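Local atomic coordinates of uncharacterized protein AsqI (PDB entry 5YY3), a protein that catalyses, as a zinc-dependent cyclopenase, the conversion of 4'-methoxycyclopenin into 4'-methoxyviridicatin with release of methyl isocyanate, a step in the biosynthesis of aspoquinolone mycotoxins. Residues P481-I495 / W507-D519. Numbering follows the deposited sequence.
Sequences PSKENPQTLTLRLFI and WIEMDRATVQLTD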
loop_
_atom_site.group_PDB
_atom_site.type_symbol
_atom_site.label_atom_id
_atom_site.label_comp_id
_atom_site.label_asym_id
_atom_site.label_seq_id
_atom_site.Cartn_x
_atom_site.Cartn_y
_atom_site.Cartn_z
ATOM N N PRO A 481 32.879 11.795 -48.680
ATOM C CA PRO A 481 33.752 12.516 -47.748
ATOM C C PRO A 481 35.189 12.028 -47.891
ATOM O O PRO A 481 35.396 10.872 -48.232
ATOM C CB PRO A 481 33.169 12.182 -46.362
ATOM C CG PRO A 481 32.219 11.054 -46.578
ATOM C CD PRO A 481 31.771 11.098 -48.006
ATOM N N SER A 482 36.152 12.908 -47.642
ATOM C CA SER A 482 37.573 12.581 -47.777
ATOM C C SER A 482 38.352 13.221 -46.642
ATOM O O SER A 482 37.788 13.970 -45.849
ATOM C CB SER A 482 38.116 13.073 -49.111
ATOM O OG SER A 482 37.950 14.481 -49.208
ATOM N N LYS A 483 39.647 12.947 -46.567
ATOM C CA LYS A 483 40.468 13.614 -45.570
ATOM C C LYS A 483 40.633 15.082 -45.966
ATOM O O LYS A 483 40.850 15.944 -45.109
ATOM C CB LYS A 483 41.824 12.917 -45.406
ATOM C CG LYS A 483 41.894 12.075 -44.115
ATOM C CD LYS A 483 43.128 11.174 -44.004
ATOM C CE LYS A 483 43.461 10.903 -42.528
ATOM N NZ LYS A 483 44.899 10.553 -42.284
ATOM N N GLU A 484 40.483 15.360 -47.263
ATOM C CA GLU A 484 40.569 16.715 -47.797
ATOM C C GLU A 484 39.275 17.494 -47.588
ATOM O O GLU A 484 39.311 18.690 -47.319
ATOM C CB GLU A 484 40.917 16.693 -49.292
ATOM C CG GLU A 484 42.311 16.162 -49.621
ATOM C CD GLU A 484 42.362 14.641 -49.756
ATOM O OE1 GLU A 484 41.312 13.982 -49.596
ATOM O OE2 GLU A 484 43.459 14.097 -50.024
ATOM N N ASN A 485 38.137 16.818 -47.739
ATOM C CA ASN A 485 36.823 17.431 -47.510
ATOM C C ASN A 485 35.952 16.538 -46.617
ATOM O O ASN A 485 35.118 15.776 -47.123
ATOM C CB ASN A 485 36.128 17.699 -48.846
ATOM C CG ASN A 485 34.861 18.544 -48.711
ATOM O OD1 ASN A 485 34.446 18.929 -47.612
ATOM N ND2 ASN A 485 34.252 18.857 -49.853
ATOM N N PRO A 486 36.151 16.624 -45.291
ATOM C CA PRO A 486 35.408 15.812 -44.317
ATOM C C PRO A 486 33.924 16.177 -44.260
ATOM O O PRO A 486 33.570 17.323 -44.550
ATOM C CB PRO A 486 36.087 16.144 -42.975
ATOM C CG PRO A 486 37.344 16.862 -43.315
ATOM C CD PRO A 486 37.087 17.544 -44.624
ATOM N N GLN A 487 33.074 15.214 -43.908
ATOM C CA GLN A 487 31.680 15.504 -43.566
ATOM C C GLN A 487 31.545 15.623 -42.058
ATOM O O GLN A 487 31.871 14.685 -41.325
ATOM C CB GLN A 487 30.740 14.419 -44.078
ATOM C CG GLN A 487 29.277 14.735 -43.850
ATOM C CD GLN A 487 28.368 13.743 -44.552
ATOM O OE1 GLN A 487 28.814 12.682 -44.970
ATOM N NE2 GLN A 487 27.103 14.094 -44.705
ATOM N N THR A 488 31.077 16.772 -41.590
ATOM C CA THR A 488 30.875 16.965 -40.168
ATOM C C THR A 488 29.399 17.049 -39.827
ATOM O O THR A 488 28.680 17.848 -40.389
ATOM C CB THR A 488 31.581 18.216 -39.683
ATOM O OG1 THR A 488 32.992 17.972 -39.698
ATOM C CG2 THR A 488 31.142 18.562 -38.252
ATOM N N LEU A 489 28.951 16.207 -38.907
ATOM C CA LEU A 489 27.548 16.191 -38.496
ATOM C C LEU A 489 27.456 16.068 -36.982
ATOM O O LEU A 489 28.448 15.826 -36.311
ATOM C CB LEU A 489 26.807 15.050 -39.195
ATOM C CG LEU A 489 27.471 13.714 -38.889
ATOM C CD1 LEU A 489 26.649 12.877 -37.916
ATOM C CD2 LEU A 489 27.803 12.952 -40.167
ATOM N N THR A 490 26.263 16.268 -36.452
ATOM C CA THR A 490 26.051 16.185 -35.015
ATOM C C THR A 490 25.008 15.113 -34.708
ATOM O O THR A 490 23.936 15.077 -35.327
ATOM C CB THR A 490 25.606 17.542 -34.424
ATOM O OG1 THR A 490 26.646 18.508 -34.603
ATOM C CG2 THR A 490 25.291 17.419 -32.918
ATOM N N LEU A 491 25.353 14.222 -33.777
ATOM C CA LEU A 491 24.453 13.156 -33.334
ATOM C C LEU A 491 23.757 13.607 -32.059
ATOM O O LEU A 491 24.418 14.007 -31.096
ATOM C CB LEU A 491 25.215 11.853 -33.087
ATOM C CG LEU A 491 25.852 11.169 -34.292
ATOM C CD1 LEU A 491 26.556 9.923 -33.841
ATOM C CD2 LEU A 491 24.800 10.837 -35.338
ATOM N N ARG A 492 22.427 13.546 -32.059
ATOM C CA ARG A 492 21.648 13.975 -30.907
ATOM C C ARG A 492 20.865 12.812 -30.314
ATOM O O ARG A 492 19.978 12.252 -30.970
ATOM C CB ARG A 492 20.698 15.107 -31.301
ATOM C CG ARG A 492 21.392 16.251 -31.994
ATOM C CD ARG A 492 20.393 17.221 -32.561
ATOM N NE ARG A 492 21.077 18.347 -33.172
ATOM C CZ ARG A 492 21.374 19.469 -32.537
ATOM N NH1 ARG A 492 21.024 19.619 -31.267
ATOM N NH2 ARG A 492 22.012 20.438 -33.176
ATOM N N LEU A 493 21.190 12.462 -29.076
ATOM C CA LEU A 493 20.593 11.303 -28.418
ATOM C C LEU A 493 19.591 11.677 -27.315
ATOM O O LEU A 493 19.909 12.449 -26.397
ATOM C CB LEU A 493 21.686 10.415 -27.820
ATOM C CG LEU A 493 21.209 9.272 -26.917
ATOM C CD1 LEU A 493 20.581 8.162 -27.711
ATOM C CD2 LEU A 493 22.335 8.750 -26.048
ATOM N N PHE A 494 18.391 11.105 -27.423
ATOM C CA PHE A 494 17.325 11.256 -26.445
ATOM C C PHE A 494 16.782 9.885 -26.025
ATOM O O PHE A 494 16.823 8.917 -26.806
ATOM C CB PHE A 494 16.176 12.095 -27.014
ATOM C CG PHE A 494 16.507 13.557 -27.229
ATOM C CD1 PHE A 494 17.203 13.970 -28.361
ATOM C CD2 PHE A 494 16.060 14.524 -26.327
ATOM C CE1 PHE A 494 17.486 15.315 -28.576
ATOM C CE2 PHE A 494 16.330 15.875 -26.533
ATOM C CZ PHE A 494 17.047 16.277 -27.662
ATOM N N ILE A 495 16.269 9.797 -24.798
ATOM C CA ILE A 495 15.503 8.629 -24.371
ATOM C C ILE A 495 14.156 9.050 -23.801
ATOM O O ILE A 495 13.952 10.201 -23.419
ATOM C CB ILE A 495 16.245 7.784 -23.311
ATOM C CG1 ILE A 495 16.375 8.564 -21.985
ATOM C CG2 ILE A 495 17.599 7.274 -23.870
ATOM C CD1 ILE A 495 17.096 7.789 -20.878
ATOM N N TRP A 507 10.711 13.529 -23.873
ATOM C CA TRP A 507 12.002 13.055 -24.299
ATOM C C TRP A 507 13.096 13.730 -23.495
ATOM O O TRP A 507 13.131 14.956 -23.363
ATOM C CB TRP A 507 12.182 13.272 -25.802
ATOM C CG TRP A 507 11.428 12.251 -26.559
ATOM C CD1 TRP A 507 10.119 12.325 -26.968
ATOM C CD2 TRP A 507 11.904 10.960 -26.967
ATOM N NE1 TRP A 507 9.763 11.168 -27.623
ATOM C CE2 TRP A 507 10.841 10.314 -27.636
ATOM C CE3 TRP A 507 13.131 10.295 -26.847
ATOM C CZ2 TRP A 507 10.965 9.034 -28.176
ATOM C CZ3 TRP A 507 13.252 9.011 -27.385
ATOM C CH2 TRP A 507 12.176 8.398 -28.040
ATOM N N ILE A 508 13.971 12.894 -22.949
ATOM C CA ILE A 508 15.092 13.301 -22.109
ATOM C C ILE A 508 16.401 13.331 -22.914
ATOM O O ILE A 508 16.776 12.323 -23.526
ATOM C CB ILE A 508 15.263 12.325 -20.939
ATOM C CG1 ILE A 508 14.025 12.323 -20.040
ATOM C CG2 ILE A 508 16.545 12.614 -20.176
ATOM C CD1 ILE A 508 14.049 11.221 -18.985
ATOM N N GLU A 509 17.100 14.468 -22.914
ATOM C CA GLU A 509 18.342 14.581 -23.660
ATOM C C GLU A 509 19.467 13.865 -22.930
ATOM O O GLU A 509 19.674 14.074 -21.742
ATOM C CB GLU A 509 18.720 16.050 -23.904
ATOM C CG GLU A 509 19.849 16.206 -24.955
ATOM C CD GLU A 509 20.450 17.604 -25.012
ATOM O OE1 GLU A 509 19.939 18.486 -24.304
ATOM O OE2 GLU A 509 21.446 17.823 -25.755
ATOM N N MET A 510 20.206 13.030 -23.654
ATOM C CA MET A 510 21.249 12.208 -23.054
ATOM C C MET A 510 22.636 12.536 -23.604
ATOM O O MET A 510 23.661 12.288 -22.947
ATOM C CB MET A 510 20.925 10.727 -23.275
ATOM C CG MET A 510 19.653 10.271 -22.536
ATOM S SD MET A 510 19.828 10.459 -20.738
ATOM C CE MET A 510 20.969 9.114 -20.413
ATOM N N ASP A 511 22.675 13.107 -24.804
ATOM C CA ASP A 511 23.960 13.408 -25.426
ATOM C C ASP A 511 23.811 14.179 -26.722
ATOM O O ASP A 511 22.767 14.129 -27.385
ATOM C CB ASP A 511 24.747 12.124 -25.707
ATOM C CG ASP A 511 26.251 12.340 -25.655
ATOM O OD1 ASP A 511 26.689 13.511 -25.548
ATOM O OD2 ASP A 511 26.993 11.337 -25.717
ATOM N N ARG A 512 24.888 14.878 -27.065
ATOM C CA ARG A 512 25.033 15.608 -28.324
ATOM C C ARG A 512 26.496 15.509 -28.735
ATOM O O ARG A 512 27.372 15.936 -27.979
ATOM C CB ARG A 512 24.626 17.070 -28.170
ATOM C CG ARG A 512 24.372 17.758 -29.481
ATOM C CD ARG A 512 24.680 19.241 -29.404
ATOM N NE ARG A 512 23.953 19.915 -28.329
ATOM C CZ ARG A 512 24.519 20.724 -27.438
ATOM N NH1 ARG A 512 25.824 20.966 -27.495
ATOM N NH2 ARG A 512 23.780 21.296 -26.498
ATOM N N ALA A 513 26.778 14.933 -29.901
ATOM C CA ALA A 513 28.167 14.670 -30.254
ATOM C C ALA A 513 28.463 14.877 -31.730
ATOM O O ALA A 513 27.734 14.410 -32.612
ATOM C CB ALA A 513 28.551 13.264 -29.844
ATOM N N THR A 514 29.560 15.576 -31.981
ATOM C CA THR A 514 30.025 15.819 -33.335
ATOM C C THR A 514 30.682 14.564 -33.903
ATOM O O THR A 514 31.429 13.871 -33.222
ATOM C CB THR A 514 31.003 17.005 -33.372
ATOM O OG1 THR A 514 30.278 18.212 -33.097
ATOM C CG2 THR A 514 31.661 17.127 -34.735
ATOM N N VAL A 515 30.366 14.245 -35.147
ATOM C CA VAL A 515 31.063 13.168 -35.818
ATOM C C VAL A 515 31.676 13.725 -37.090
ATOM O O VAL A 515 31.059 14.529 -37.781
ATOM C CB VAL A 515 30.126 11.997 -36.134
ATOM C CG1 VAL A 515 30.837 10.951 -36.963
ATOM C CG2 VAL A 515 29.634 11.386 -34.839
ATOM N N GLN A 516 32.898 13.312 -37.387
ATOM C CA GLN A 516 33.541 13.724 -38.619
ATOM C C GLN A 516 33.823 12.495 -39.480
ATOM O O GLN A 516 34.507 11.564 -39.044
ATOM C CB GLN A 516 34.831 14.490 -38.319
ATOM C CG GLN A 516 35.388 15.226 -39.514
ATOM C CD GLN A 516 36.786 15.775 -39.262
ATOM O OE1 GLN A 516 36.959 16.979 -39.057
ATOM N NE2 GLN A 516 37.798 14.890 -39.291
ATOM N N LEU A 517 33.279 12.480 -40.693
ATOM C CA LEU A 517 33.527 11.373 -41.605
ATOM C C LEU A 517 34.569 11.768 -42.647
ATOM O O LEU A 517 34.617 12.913 -43.103
ATOM C CB LEU A 517 32.230 10.921 -42.290
ATOM C CG LEU A 517 31.075 10.522 -41.363
ATOM C CD1 LEU A 517 29.904 9.978 -42.163
ATOM C CD2 LEU A 517 31.544 9.515 -40.312
ATOM N N THR A 518 35.407 10.810 -43.015
ATOM C CA THR A 518 36.412 11.027 -44.045
ATOM C C THR A 518 36.381 9.921 -45.115
ATOM O O THR A 518 37.224 9.907 -46.000
ATOM C CB THR A 518 37.817 11.132 -43.410
ATOM O OG1 THR A 518 38.002 10.066 -42.474
ATOM C CG2 THR A 518 37.951 12.439 -42.654
ATOM N N ASP A 519 35.395 9.021 -45.033
ATOM C CA ASP A 519 35.249 7.889 -45.962
ATOM C C ASP A 519 33.817 7.662 -46.389
ATOM O O ASP A 519 32.882 8.206 -45.804
ATOM C CB ASP A 519 35.730 6.560 -45.346
ATOM C CG ASP A 519 37.214 6.482 -45.216
ATOM O OD1 ASP A 519 37.906 7.280 -45.888
ATOM O OD2 ASP A 519 37.687 5.606 -44.457
#
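Leu493 faces both Met510 and Asp511, which makes a classic beta bulge in this antiparallel hairpin. Leu493 O accepts two hydrogen bonds from the same face of its carbonyl plane, from Met510 N at 2.8 Å and, more bent and longer, from Asp511 N at 3.3 Å. The extra residue shifts the register by one. Regular pairing runs on from Leu491 and Ala513 to Gln487 and Leu517.

The tight side carries Leu489, Leu491, Leu493, Val515 and Leu517. Leu491 CD1 meets Val515 CG2 at 3.6 Å, the two side chains crossing at a slant. Leu489 lies alongside Val515, pointing the same way. At the bulge, chi1 of Met510 (-66°) sets its CG anti to the carbonyl carbon, 3.7 Å from Ile495 CG1. The bend at chi2 (-62°) then brings Met510 SD to 3.8 Å from Ile495 CD1.

The other face is looser toward the Thr488 end. Thr488, Thr514 and Gln516 are exposed; their contacts run along the solvent side, for example Thr488 CG2 to Thr514 CG2 at 3.8 Å. Burial returns from Arg492 on, and at Phe494 Glu509 CG lies over one ring face, 4.2 Å from the centroid, in a CH-pi contact. Arg492 makes salt bridges to Asp598 and Asp582, which probably offset the nearby like charge of Arg512.

The hairpin belongs to the hemocyanin-type Ig-like domain. Strand 487-497 also pairs with strand 571-580. The leucine-rich face packs on strands 461-475 and 523-528, while Ile508 and Met510 touch helix 210-231.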